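Local coordinates for protein extracellular invertase (Aspergillus kawachii, PDB 5XH8) that hydrolyses beta-fructofuranosides such as sucrose and transfers fructosyl groups with high activity, probably building fructooligosaccharides such as 1-kestose, at residues 11-14 and 15-18; 504-507 and 508-511; 20-23 and 24-27; 476-479 and 480-483. One frame throughout, in Å; residues are numbered along the deposited sequence.

Interaction 1: residues 11-14 and 15-18; sequences PPNL and STLP
Asn13 and Thr16 meet at the carbonyl oxygen Asn13 O, which accepts both the hydroxyl and the amide of the threonine. The hydroxyl Thr16 OG1 gives its proton at 2.7 Å from Asn13 O, arriving almost in line with the C=O bond. The amide Thr16 N is bonded to Asn13 O at 3.0 Å, nearly straight at nitrogen (167°) but raised above the carbonyl plane. OG1 can reach back because it sits between the backbone N and the carbonyl carbon (chi1 63°), while Thr16 CG2 lies near Asn13 CB. Asn13 also uses its side chain, with OD1 accepting from Ser15 N at 3.1 Å in an Asx turn that leads into the short 3-10 segment ending at Thr16. One residue further along, Leu17 N is bonded to Leu14 O at 3.2 Å. Apolar contacts accompany these bonds: Leu17 CD1 lies 3.8 Å from Pro12 CG, the two side chains crossing at about a right angle, and 3.9 Å from Leu14 CD2, these two leucines running side by side. Partners further off take up other polar groups: Thr511 OG1 bonds to Pro12 O, Thr512 OG1 to Leu14 N and Gln363 NE2 to Leu17 O, while Ser15 OG has a weak bond with Gly358 O.

Interaction 2: residues 504-507 and 508-511; sequences NTSA and AART
One face of the Arg510 guanidinium lies against the backbone of Ala507, whose CA stands 3.6 Å above the plane and over its centre. Ala507 CB is on the same face, 3.7 Å from Arg510 NH1, and Ser506 O lies over this face as well. The Asn504 amide comes obliquely, its plane only 11° from that of the guanidinium. Asn504 ND2 lies 2.9 Å from Arg510 NH2, but both are donors, so this close approach is no hydrogen bond and its detail is doubtful; NH2 is instead bonded to His484 O, and Asn504 OD1 to Ser486 OG. The arginine chain runs extended from CG to NE, which carries the guanidinium back along the turn to Ala507. The bonds between the two halves of the turn are weak. Ala509 N points at both Ser506 O, 3.1 Å away, and Ser506 OG, 3.3 Å away, the hydroxyl being turned anti to its own backbone N (chi1 -173°) and bonded in addition to Arg566 O. Arg510 N is bonded, again weakly, to Ala507 O at 3.3 Å. Ser506 thus fits an ST motif, though a loose one, opening a single helical turn over 508-510 that lacks regular helix bonding. This turn belongs to the connection between strands 497-501 and 520-523 in the C-terminal beta-sandwich of the family 32 glycoside hydrolases.

Interaction 3: residues 20-23 and 24-27; sequences GSLF and ETWR
Phe23 and Arg27 meet through the far end of the ring: Phe23 CZ stands 3.4 Å above the guanidinium plane, over its centre. The two planes are inclined by 21°, and the ring receives the guanidinium carbon Arg27 CZ obliquely, with Phe23 CZ 3.5 Å from it. With CG anti to the backbone N (chi1 -176°), the Phe23 ring is carried out to the arginine, whose chain runs extended past it, bringing Arg27 CD within 3.6 Å of Phe23 CE2. At the ring edge, near its plane, Glu24 OE2 lies 3.6 Å from Phe23 CD2, with the carboxylate nearly perpendicular to the ring. On the backbone, Thr25 N is bonded to Leu22 O at 3.3 Å. Thr25 OG1 packs against Leu22 CB and CD2 and is bonded to Tyr7 OH. One water bridges Ser21 O and Glu24 N; a second accepts from Trp26 N, 2.7 Å from that nitrogen, and may donate to Leu22 O. A type I turn from Gly20 to Phe23, closed by Phe23 N bonding to Gly20 O, overlaps the start of this bend. Further out, Trp366 meets the Phe23 ring edge-to-face and Arg27 in a cation-pi contact. Arg27 NE forms a salt bridge with the chain-terminal carboxylate of Tyr605, which probably offsets its charge, while NH2 is bonded to Pro34 O; both would help fix the guanidinium. The segment precedes strand 37-47 and lies along helix 361-364, where Leu22 touches Gln363 and Trp26 touches Gln364.

Interaction 4: residues 476-479 and 480-483; sequences GFQI and LSSE
A G1 beta bulge near the end of strand 474-481 brings Gln478 and Ser481 together: Leu480 and Ser481 both face Asn574 of the adjoining strand 574-580. Leu480 takes left-handed backbone angles (phi 50°, psi 49°), and the chain turns a corner there. The bulge upsets the usual alternation of side chains, so that Ser481 comes to the same side as Gln478, three residues earlier. Ser481 OG donates to Gln478 OE1 at 3.1 Å, approaching nearly side-on to the C=O bond, at 99°, and from above the carbonyl plane. The hydroxyl also rests 3.4 Å from Gln478 CG, along the aliphatic part of the glutamine, which is extended beyond CG and brings OE1 beside the serine hydroxyl. Next to the corner, Ile479 CG1 and Leu480 CG pack 4.2 Å apart. Ile479 lies against Val546 of strand 534-547, and Leu480 against Lys454 and Val565. The strand pairs on one side with 487-492, its hairpin partner, through Phe477 with Val489 and Ile479 with Thr487, and on the other with 574-580, through Gln478 with Ser576. Ser486, in the hairpin loop, touches both Gln478 and Ser481. The chemistry thus divides by side: Phe477 and Ile479 pack on the neighbouring sheet of the sandwich, whereas the serine hydroxyl is paired with the amide oxygen, through a bond whose side-on, tilted geometry suggests modest strength, in a polar patch beside the turn.

In the fold
Interactions 1, 2 and 3 form one touching cluster in which the N-terminal arm lies on the C-terminal beta-sandwich domain. Leu14 is the common piece: its CD1 packs 3.5 Å from Trp26 CH2 of interaction 3 and 3.6 Å from Ala508 CB of interaction 2. Leu17 CD1 adds a contact with Leu22 CD2 at 3.9 Å. Interaction 4, in the sandwich itself, touches none of them; its nearest atoms are about 5 Å from interaction 2 and about 10 Å from interaction 1. A bound glycerol lies about 4 Å from the Thr25 side chain; glycerol is also found about 7, 8 and 9 Å from those of Leu480, Ser506 and Leu14, respectively.

Interaction 1: residues 11-14 and 15-18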
loop_
_atom_site.group_PDB
_atom_site.type_symbol
_atom_site.label_atom_id
_atom_site.label_comp_id
_atom_site.label_asym_id
_atom_site.label_seq_id
_atom_site.Cartn_x
_atom_site.Cartn_y
_atom_site.Cartn_z
ATOM N N PRO A 11 32.806 -36.473 -21.358
ATOM C CA PRO A 11 31.886 -36.123 -20.268
ATOM C C PRO A 11 30.818 -37.183 -20.022
ATOM O O PRO A 11 30.391 -37.833 -20.978
ATOM C CB PRO A 11 31.199 -34.845 -20.782
ATOM C CG PRO A 11 31.259 -34.957 -22.262
ATOM C CD PRO A 11 32.541 -35.683 -22.578
ATOM N N PRO A 12 30.345 -37.310 -18.764
ATOM C CA PRO A 12 29.133 -38.062 -18.512
ATOM C C PRO A 12 27.906 -37.228 -18.853
ATOM O O PRO A 12 28.014 -36.130 -19.447
ATOM C CB PRO A 12 29.185 -38.298 -17.006
ATOM C CG PRO A 12 29.814 -37.042 -16.477
ATOM C CD PRO A 12 30.851 -36.679 -17.523
ATOM N N ASN A 13 26.737 -37.775 -18.524
ATOM C CA ASN A 13 25.548 -36.957 -18.321
ATOM C C ASN A 13 25.895 -36.128 -17.091
ATOM O O ASN A 13 26.007 -36.667 -15.987
ATOM C CB ASN A 13 24.313 -37.813 -18.061
ATOM C CG ASN A 13 23.038 -36.972 -17.813
ATOM O OD1 ASN A 13 23.073 -35.763 -17.532
ATOM N ND2 ASN A 13 21.912 -37.631 -17.908
ATOM N N LEU A 14 26.118 -34.830 -17.294
ATOM C CA LEU A 14 26.593 -33.971 -16.181
ATOM C C LEU A 14 25.662 -33.928 -14.967
ATOM O O LEU A 14 26.121 -33.723 -13.856
ATOM C CB LEU A 14 26.907 -32.556 -16.663
ATOM C CG LEU A 14 27.955 -32.489 -17.773
ATOM C CD1 LEU A 14 28.096 -31.055 -18.235
ATOM C CD2 LEU A 14 29.282 -33.031 -17.288
ATOM N N SER A 15 24.367 -34.155 -15.171
ATOM C CA SER A 15 23.433 -34.223 -14.047
ATOM C C SER A 15 23.617 -35.406 -13.119
ATOM O O SER A 15 22.958 -35.436 -12.110
ATOM C CB SER A 15 21.996 -34.178 -14.547
ATOM O OG SER A 15 21.783 -32.896 -15.103
ATOM N N THR A 16 24.498 -36.363 -13.443
ATOM C CA THR A 16 24.802 -37.473 -12.532
ATOM C C THR A 16 25.945 -37.172 -11.596
ATOM O O THR A 16 26.182 -37.953 -10.693
ATOM C CB THR A 16 25.151 -38.781 -13.303
ATOM O OG1 THR A 16 26.350 -38.606 -14.089
ATOM C CG2 THR A 16 23.995 -39.170 -14.210
ATOM N N LEU A 17 26.670 -36.069 -11.806
ATOM C CA LEU A 17 27.845 -35.766 -10.968
ATOM C C LEU A 17 27.433 -35.180 -9.607
ATOM O O LEU A 17 26.292 -34.755 -9.453
ATOM C CB LEU A 17 28.808 -34.830 -11.701
ATOM C CG LEU A 17 29.492 -35.422 -12.944
ATOM C CD1 LEU A 17 30.160 -34.334 -13.764
ATOM C CD2 LEU A 17 30.520 -36.470 -12.541
ATOM N N PRO A 18 28.346 -35.187 -8.614
ATOM C CA PRO A 18 28.029 -34.592 -7.325
ATOM C C PRO A 18 27.807 -33.082 -7.387
ATOM O O PRO A 18 28.258 -32.402 -8.324
ATOM C CB PRO A 18 29.270 -34.880 -6.464
ATOM C CG PRO A 18 29.970 -35.998 -7.148
ATOM C CD PRO A 18 29.669 -35.842 -8.604
#

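Interaction 2: residues 504-507 and 508-511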
loop_
_atom_site.group_PDB
_atom_site.type_symbol
_atom_site.label_atom_id
_atom_site.label_comp_id
_atom_site.label_asym_id
_atom_site.label_seq_id
_atom_site.Cartn_x
_atom_site.Cartn_y
_atom_site.Cartn_z
ATOM N N ASN A 504 28.420 -27.168 -32.706
ATOM C CA ASN A 504 29.521 -28.067 -32.316
ATOM C C ASN A 504 30.304 -27.624 -31.072
ATOM O O ASN A 504 31.331 -28.239 -30.749
ATOM C CB ASN A 504 30.485 -28.195 -33.522
ATOM C CG ASN A 504 31.425 -29.401 -33.428
ATOM O OD1 ASN A 504 32.644 -29.279 -33.641
ATOM N ND2 ASN A 504 30.869 -30.560 -33.133
ATOM N N THR A 505 29.821 -26.582 -30.360
ATOM C CA THR A 505 30.579 -25.916 -29.282
ATOM C C THR A 505 30.866 -26.852 -28.120
ATOM O O THR A 505 31.985 -26.864 -27.605
ATOM C CB THR A 505 29.826 -24.660 -28.744
ATOM O OG1 THR A 505 29.808 -23.639 -29.739
ATOM C CG2 THR A 505 30.464 -24.098 -27.477
ATOM N N SER A 506 29.854 -27.621 -27.715
ATOM C CA SER A 506 29.886 -28.383 -26.467
ATOM C C SER A 506 29.624 -29.879 -26.624
ATOM O O SER A 506 28.503 -30.280 -26.913
ATOM C CB SER A 506 28.855 -27.838 -25.488
ATOM O OG SER A 506 29.007 -28.485 -24.240
ATOM N N ALA A 507 30.645 -30.693 -26.356
ATOM C CA ALA A 507 30.483 -32.155 -26.270
ATOM C C ALA A 507 29.566 -32.565 -25.111
ATOM O O ALA A 507 28.951 -33.629 -25.160
ATOM C CB ALA A 507 31.834 -32.837 -26.137
ATOM N N ALA A 508 29.465 -31.722 -24.078
ATOM C CA ALA A 508 28.504 -31.954 -22.985
ATOM C C ALA A 508 27.048 -31.816 -23.406
ATOM O O ALA A 508 26.179 -32.505 -22.866
ATOM C CB ALA A 508 28.805 -31.039 -21.809
ATOM N N ALA A 509 26.771 -30.968 -24.394
ATOM C CA ALA A 509 25.404 -30.841 -24.952
ATOM C C ALA A 509 24.857 -32.122 -25.583
ATOM O O ALA A 509 23.646 -32.252 -25.754
ATOM C CB ALA A 509 25.344 -29.711 -25.967
ATOM N N ARG A 510 25.748 -33.050 -25.935
ATOM C CA ARG A 510 25.380 -34.338 -26.520
ATOM C C ARG A 510 25.015 -35.354 -25.451
ATOM O O ARG A 510 24.336 -36.315 -25.749
ATOM C CB ARG A 510 26.551 -34.888 -27.382
ATOM C CG ARG A 510 26.973 -33.948 -28.515
ATOM C CD ARG A 510 28.335 -34.251 -29.144
ATOM N NE ARG A 510 28.869 -33.013 -29.726
ATOM C CZ ARG A 510 30.157 -32.727 -29.952
ATOM N NH1 ARG A 510 31.131 -33.594 -29.686
ATOM N NH2 ARG A 510 30.480 -31.531 -30.440
ATOM N N THR A 511 25.498 -35.168 -24.219
ATOM C CA THR A 511 25.244 -36.097 -23.109
ATOM C C THR A 511 24.271 -35.584 -22.060
ATOM O O THR A 511 23.824 -36.341 -21.221
ATOM C CB THR A 511 26.549 -36.401 -22.363
ATOM O OG1 THR A 511 27.036 -35.214 -21.701
ATOM C CG2 THR A 511 27.604 -36.893 -23.338
#

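Interaction 3: residues 20-23 and 24-27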
loop_
_atom_site.group_PDB
_atom_site.type_symbol
_atom_site.label_atom_id
_atom_site.label_comp_id
_atom_site.label_asym_id
_atom_site.label_seq_id
_atom_site.Cartn_x
_atom_site.Cartn_y
_atom_site.Cartn_z
ATOM N N GLY A 20 28.315 -29.331 -6.785
ATOM C CA GLY A 20 29.544 -28.537 -6.685
ATOM C C GLY A 20 30.720 -29.009 -7.518
ATOM O O GLY A 20 31.702 -28.290 -7.609
ATOM N N SER A 21 30.622 -30.188 -8.164
ATOM C CA SER A 21 31.769 -30.795 -8.833
ATOM C C SER A 21 32.156 -30.025 -10.089
ATOM O O SER A 21 33.313 -30.052 -10.481
ATOM C CB SER A 21 31.492 -32.284 -9.152
ATOM O OG SER A 21 30.440 -32.421 -10.095
ATOM N N LEU A 22 31.207 -29.303 -10.692
ATOM C CA LEU A 22 31.482 -28.481 -11.865
ATOM C C LEU A 22 31.549 -26.961 -11.571
ATOM O O LEU A 22 31.365 -26.148 -12.471
ATOM C CB LEU A 22 30.456 -28.766 -12.947
ATOM C CG LEU A 22 30.295 -30.221 -13.440
ATOM C CD1 LEU A 22 29.202 -30.278 -14.480
ATOM C CD2 LEU A 22 31.598 -30.765 -14.022
ATOM N N PHE A 23 31.886 -26.580 -10.347
ATOM C CA PHE A 23 31.930 -25.160 -9.976
ATOM C C PHE A 23 32.885 -24.351 -10.863
ATOM O O PHE A 23 32.500 -23.310 -11.403
ATOM C CB PHE A 23 32.294 -25.002 -8.496
ATOM C CG PHE A 23 32.263 -23.584 -8.018
ATOM C CD1 PHE A 23 31.057 -22.974 -7.680
ATOM C CD2 PHE A 23 33.437 -22.850 -7.901
ATOM C CE1 PHE A 23 31.026 -21.638 -7.236
ATOM C CE2 PHE A 23 33.411 -21.515 -7.474
ATOM C CZ PHE A 23 32.195 -20.919 -7.136
ATOM N N GLU A 24 34.103 -24.853 -11.068
ATOM C CA GLU A 24 35.099 -24.132 -11.869
ATOM C C GLU A 24 35.017 -24.341 -13.370
ATOM O O GLU A 24 35.629 -23.579 -14.123
ATOM C CB GLU A 24 36.529 -24.439 -11.372
ATOM C CG GLU A 24 36.828 -24.007 -9.933
ATOM C CD GLU A 24 36.786 -22.473 -9.679
ATOM O OE1 GLU A 24 36.635 -21.676 -10.633
ATOM O OE2 GLU A 24 36.889 -22.046 -8.495
ATOM N N THR A 25 34.235 -25.323 -13.820
ATOM C CA THR A 25 34.301 -25.821 -15.189
ATOM C C THR A 25 34.197 -24.735 -16.224
ATOM O O THR A 25 35.062 -24.631 -17.125
ATOM C CB THR A 25 33.191 -26.863 -15.437
ATOM O OG1 THR A 25 33.311 -27.903 -14.466
ATOM C CG2 THR A 25 33.284 -27.476 -16.846
ATOM N N TRP A 26 33.142 -23.925 -16.084
ATOM C CA TRP A 26 32.782 -22.902 -17.065
ATOM C C TRP A 26 32.826 -21.468 -16.494
ATOM O O TRP A 26 32.406 -20.505 -17.152
ATOM C CB TRP A 26 31.395 -23.231 -17.601
ATOM C CG TRP A 26 31.368 -24.453 -18.510
ATOM C CD1 TRP A 26 32.267 -24.771 -19.508
ATOM C CD2 TRP A 26 30.368 -25.489 -18.533
ATOM N NE1 TRP A 26 31.887 -25.937 -20.137
ATOM C CE2 TRP A 26 30.736 -26.405 -19.556
ATOM C CE3 TRP A 26 29.196 -25.735 -17.791
ATOM C CZ2 TRP A 26 29.978 -27.531 -19.853
ATOM C CZ3 TRP A 26 28.436 -26.866 -18.090
ATOM C CH2 TRP A 26 28.829 -27.746 -19.126
ATOM N N ARG A 27 33.377 -21.350 -15.298
ATOM C CA ARG A 27 33.346 -20.128 -14.514
ATOM C C ARG A 27 34.300 -19.059 -15.054
ATOM O O ARG A 27 35.493 -19.302 -15.224
ATOM C CB ARG A 27 33.684 -20.444 -13.060
ATOM C CG ARG A 27 33.387 -19.322 -12.073
ATOM C CD ARG A 27 33.519 -19.793 -10.634
ATOM N NE ARG A 27 33.347 -18.674 -9.715
ATOM C CZ ARG A 27 32.185 -18.144 -9.321
ATOM N NH1 ARG A 27 31.013 -18.637 -9.715
ATOM N NH2 ARG A 27 32.197 -17.096 -8.505
HETATM O O HOH W 1 35.024 -27.626 -10.669
HETATM O O HOH W 2 31.156 -23.947 -14.283
#

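Interaction 4: residues 476-479 and 480-483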
loop_
_atom_site.group_PDB
_atom_site.type_symbol
_atom_site.label_atom_id
_atom_site.label_comp_id
_atom_site.label_asym_id
_atom_site.label_seq_id
_atom_site.Cartn_x
_atom_site.Cartn_y
_atom_site.Cartn_z
ATOM N N GLY A 476 35.003 -15.200 -40.744
ATOM C CA GLY A 476 35.306 -14.871 -39.376
ATOM C C GLY A 476 36.363 -15.777 -38.790
ATOM O O GLY A 476 37.409 -15.993 -39.406
ATOM N N PHE A 477 36.100 -16.295 -37.591
ATOM C CA PHE A 477 37.033 -17.179 -36.915
ATOM C C PHE A 477 36.333 -18.379 -36.326
ATOM O O PHE A 477 35.152 -18.340 -36.005
ATOM C CB PHE A 477 37.789 -16.454 -35.812
ATOM C CG PHE A 477 38.566 -15.268 -36.286
ATOM C CD1 PHE A 477 39.885 -15.406 -36.711
ATOM C CD2 PHE A 477 37.985 -14.000 -36.300
ATOM C CE1 PHE A 477 40.598 -14.308 -37.156
ATOM C CE2 PHE A 477 38.699 -12.900 -36.740
ATOM C CZ PHE A 477 40.004 -13.054 -37.173
ATOM N N GLN A 478 37.099 -19.453 -36.203
ATOM C CA GLN A 478 36.689 -20.638 -35.505
ATOM C C GLN A 478 37.507 -20.642 -34.218
ATOM O O GLN A 478 38.722 -20.493 -34.262
ATOM C CB GLN A 478 36.973 -21.875 -36.354
ATOM C CG GLN A 478 36.273 -23.108 -35.855
ATOM C CD GLN A 478 36.619 -24.349 -36.664
ATOM O OE1 GLN A 478 37.683 -24.941 -36.501
ATOM N NE2 GLN A 478 35.706 -24.757 -37.516
ATOM N N ILE A 479 36.843 -20.778 -33.076
ATOM C CA ILE A 479 37.512 -20.706 -31.771
ATOM C C ILE A 479 37.133 -21.890 -30.919
ATOM O O ILE A 479 36.196 -22.612 -31.247
ATOM C CB ILE A 479 37.178 -19.392 -31.014
ATOM C CG1 ILE A 479 35.665 -19.290 -30.712
ATOM C CG2 ILE A 479 37.652 -18.191 -31.821
ATOM C CD1 ILE A 479 35.295 -18.108 -29.830
ATOM N N LEU A 480 37.852 -22.061 -29.812
ATOM C CA LEU A 480 37.575 -23.134 -28.862
ATOM C C LEU A 480 37.462 -24.505 -29.589
ATOM O O LEU A 480 36.502 -25.261 -29.395
ATOM C CB LEU A 480 36.306 -22.806 -28.048
ATOM C CG LEU A 480 36.357 -21.517 -27.206
ATOM C CD1 LEU A 480 34.957 -21.093 -26.734
ATOM C CD2 LEU A 480 37.312 -21.694 -26.037
ATOM N N SER A 481 38.457 -24.770 -30.435
ATOM C CA SER A 481 38.461 -25.915 -31.366
ATOM C C SER A 481 39.385 -27.018 -30.946
ATOM O O SER A 481 40.482 -26.783 -30.444
ATOM C CB SER A 481 38.913 -25.495 -32.761
ATOM O OG SER A 481 37.903 -24.737 -33.369
ATOM N N SER A 482 38.915 -28.230 -31.184
ATOM C CA SER A 482 39.711 -29.445 -31.077
ATOM C C SER A 482 39.022 -30.451 -32.002
ATOM O O SER A 482 38.112 -30.073 -32.761
ATOM C CB SER A 482 39.745 -29.925 -29.626
ATOM O OG SER A 482 38.446 -30.273 -29.170
ATOM N N GLU A 483 39.410 -31.718 -31.951
ATOM C CA GLU A 483 38.773 -32.698 -32.831
ATOM C C GLU A 483 37.278 -32.894 -32.489
ATOM O O GLU A 483 36.481 -33.181 -33.373
ATOM C CB GLU A 483 39.532 -34.037 -32.834
ATOM C CG GLU A 483 39.096 -35.073 -31.804
ATOM C CD GLU A 483 39.610 -36.487 -32.117
ATOM O OE1 GLU A 483 39.016 -37.194 -32.971
ATOM O OE2 GLU A 483 40.603 -36.899 -31.485
#